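Local coordinates for protein hypoxanthine-guanine phosphoribosyltransferase (Leishmania tarentolae, PDB 1PZM) that probably converts hypoxanthine and guanine to their nucleoside monophosphates in purine salvage, transferring phosphoribosyl from phosphoribosylpyrophosphate, and is captured here with bound GMP, at residues 134-138 against 163-167. Residues are numbered along the deposited sequence; the frame is centred on the assembly and turned at random.
Sequences LQYLM and VDVLV
Val165 sets one methyl against Leu134 and the other against Gln135 on helix 132-142. This is the type I phosphoribosyltransferase fold, where the helix follows the GMP-binding loop and lies beside the parallel sheet; here the loop linking strands 148-156 and 169-173 packs along it. Val165 CG1 lies 3.7 Å from Gln135 CB, while Val165 CG2 sits 3.9 Å from Leu134 CD2. Leu134 CD2 also lies 4.0 Å from Val167 CG2, the side chains of Leu134 and Val167 crossing at nearly a right angle. Gln135 leaves the helix with chi1 near 180° and stays straight through chi2 (-177°), which carries its amide out against the isopropyl group of Val163: Gln135 NE2 is 3.7 Å from Val163 CG2, and Gln135 OE1 3.8 Å from Val163 CB. No hydrogen bond links the two segments; Gln135 OE1 is hydrogen-bonded to Arg139 NH2, one turn further along the helix. Ala131, a GMP-binding residue, touches Val165, so the packing borders the nucleotide site. One turn on from Leu134, Met138 is extended at chi2 (-178°), bringing SD to 4.2 Å from Val165 CB and 3.9 Å from Leu166 O; the bend at chi3 (59°) then places Met138 CE 4.0 Å from Leu166 O, a carbonyl oxygen that accepts a hydrogen bond from Thr151 OG1.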
ATOM      1  N   LEU A 134      -9.192   6.068  15.653  1.00 34.63           N
ATOM      2  CA  LEU A 134      -9.858   6.843  14.631  1.00 34.38           C
ATOM      3  C   LEU A 134     -10.270   8.193  15.182  1.00 36.26           C
ATOM      4  O   LEU A 134     -10.102   9.194  14.487  1.00 37.21           O
ATOM      5  CB  LEU A 134     -11.085   6.107  14.125  1.00 32.96           C
ATOM      6  CG  LEU A 134     -11.849   6.778  12.963  1.00 34.84           C
ATOM      7  CD1 LEU A 134     -10.915   7.112  11.694  1.00 32.24           C
ATOM      8  CD2 LEU A 134     -12.968   5.887  12.554  1.00 34.41           C
ATOM      9  N   GLN A 135     -10.803   8.227  16.413  1.00 36.38           N
ATOM     10  CA  GLN A 135     -11.275   9.482  16.983  1.00 38.84           C
ATOM     11  C   GLN A 135     -10.127  10.490  17.025  1.00 41.50           C
ATOM     12  O   GLN A 135     -10.299  11.672  16.691  1.00 42.59           O
ATOM     13  CB  GLN A 135     -11.865   9.279  18.394  1.00 39.93           C
ATOM     14  CG  GLN A 135     -12.302  10.594  19.120  1.00 39.89           C
ATOM     15  CD  GLN A 135     -12.807  10.367  20.531  1.00 42.58           C
ATOM     16  OE1 GLN A 135     -13.952  10.734  20.864  1.00 45.63           O
ATOM     17  NE2 GLN A 135     -11.971   9.772  21.369  1.00 41.63           N
ATOM     18  N   TYR A 136      -8.955  10.026  17.447  1.00 42.20           N
ATOM     19  CA  TYR A 136      -7.787  10.905  17.542  1.00 44.43           C
ATOM     20  C   TYR A 136      -7.468  11.441  16.137  1.00 42.72           C
ATOM     21  O   TYR A 136      -7.265  12.653  15.936  1.00 42.70           O
ATOM     22  CB  TYR A 136      -6.576  10.135  18.079  1.00 44.96           C
ATOM     23  CG  TYR A 136      -5.266  10.921  18.054  1.00 51.33           C
ATOM     24  CD1 TYR A 136      -4.981  11.868  19.031  1.00 54.13           C
ATOM     25  CD2 TYR A 136      -4.315  10.710  17.046  1.00 54.58           C
ATOM     26  CE1 TYR A 136      -3.801  12.581  19.001  1.00 60.00           C
ATOM     27  CE2 TYR A 136      -3.124  11.427  17.016  1.00 57.40           C
ATOM     28  CZ  TYR A 136      -2.882  12.353  17.994  1.00 59.28           C
ATOM     29  OH  TYR A 136      -1.706  13.055  17.981  1.00 64.42           O
ATOM     30  N   LEU A 137      -7.451  10.534  15.169  1.00 39.84           N
ATOM     31  CA  LEU A 137      -7.004  10.911  13.832  1.00 38.98           C
ATOM     32  C   LEU A 137      -7.974  11.926  13.245  1.00 39.04           C
ATOM     33  O   LEU A 137      -7.561  12.864  12.565  1.00 38.09           O
ATOM     34  CB  LEU A 137      -6.897   9.682  12.909  1.00 37.69           C
ATOM     35  CG  LEU A 137      -5.764   8.696  13.203  1.00 37.95           C
ATOM     36  CD1 LEU A 137      -5.887   7.444  12.301  1.00 34.92           C
ATOM     37  CD2 LEU A 137      -4.393   9.326  13.044  1.00 37.22           C
ATOM     38  N   MET A 138      -9.260  11.700  13.495  1.00 39.15           N
ATOM     39  CA  MET A 138     -10.311  12.581  13.009  1.00 40.95           C
ATOM     40  C   MET A 138     -10.121  13.985  13.555  1.00 44.24           C
ATOM     41  O   MET A 138      -9.994  14.932  12.768  1.00 45.33           O
ATOM     42  CB  MET A 138     -11.695  12.037  13.349  1.00 40.47           C
ATOM     43  CG  MET A 138     -12.108  10.815  12.467  1.00 37.21           C
ATOM     44  SD  MET A 138     -13.794  10.221  12.872  1.00 42.10           S
ATOM     45  CE  MET A 138     -14.842  11.702  12.568  1.00 41.43           C
ATOM     46  N   VAL A 163     -15.665   4.823  22.361  1.00 42.13           N
ATOM     47  CA  VAL A 163     -16.079   6.212  22.124  1.00 42.52           C
ATOM     48  C   VAL A 163     -17.032   6.277  20.912  1.00 43.21           C
ATOM     49  O   VAL A 163     -17.199   5.278  20.207  1.00 42.19           O
ATOM     50  CB  VAL A 163     -14.877   7.160  21.939  1.00 42.35           C
ATOM     51  CG1 VAL A 163     -14.091   7.289  23.240  1.00 39.95           C
ATOM     52  CG2 VAL A 163     -13.958   6.693  20.721  1.00 35.99           C
ATOM     53  N   ASP A 164     -17.600   7.451  20.666  1.00 45.14           N
ATOM     54  CA  ASP A 164     -18.641   7.636  19.672  1.00 48.26           C
ATOM     55  C   ASP A 164     -18.123   8.383  18.446  1.00 48.29           C
ATOM     56  O   ASP A 164     -17.782   9.578  18.545  1.00 50.39           O
ATOM     57  CB  ASP A 164     -19.798   8.394  20.309  1.00 51.18           C
ATOM     58  CG  ASP A 164     -20.891   7.471  20.752  1.00 55.52           C
ATOM     59  OD1 ASP A 164     -21.200   6.544  19.957  1.00 59.28           O
ATOM     60  OD2 ASP A 164     -21.486   7.595  21.849  1.00 61.90           O
ATOM     61  N   VAL A 165     -17.978   7.674  17.327  1.00 46.41           N
ATOM     62  CA  VAL A 165     -17.495   8.310  16.090  1.00 46.60           C
ATOM     63  C   VAL A 165     -18.361   8.049  14.862  1.00 45.81           C
ATOM     64  O   VAL A 165     -18.963   6.949  14.689  1.00 44.18           O
ATOM     65  CB  VAL A 165     -15.988   7.958  15.673  1.00 46.42           C
ATOM     66  CG1 VAL A 165     -15.006   8.233  16.792  1.00 47.44           C
ATOM     67  CG2 VAL A 165     -15.852   6.523  15.119  1.00 44.23           C
ATOM     68  N   LEU A 166     -18.366   9.058  13.983  1.00 45.97           N
ATOM     69  CA  LEU A 166     -18.952   8.922  12.637  1.00 44.52           C
ATOM     70  C   LEU A 166     -18.088   8.086  11.697  1.00 40.98           C
ATOM     71  O   LEU A 166     -16.991   8.577  11.254  1.00 41.65           O
ATOM     72  CB  LEU A 166     -19.244  10.313  12.030  1.00 46.43           C
ATOM     73  CG  LEU A 166     -19.947  10.295  10.645  1.00 49.82           C
ATOM     74  CD1 LEU A 166     -21.415   9.818  10.767  1.00 50.62           C
ATOM     75  CD2 LEU A 166     -19.845  11.679   9.884  1.00 53.35           C
ATOM     76  N   VAL A 167     -18.527   6.839  11.401  1.00 37.31           N
ATOM     77  CA  VAL A 167     -17.923   6.062  10.240  1.00 33.67           C
ATOM     78  C   VAL A 167     -18.815   6.170   9.015  1.00 30.31           C
ATOM     79  O   VAL A 167     -19.915   5.600   8.970  1.00 27.32           O
ATOM     80  CB  VAL A 167     -17.664   4.553  10.495  1.00 33.32           C
ATOM     81  CG1 VAL A 167     -17.239   3.842   9.204  1.00 32.87           C
ATOM     82  CG2 VAL A 167     -16.544   4.345  11.494  1.00 34.80           C
TER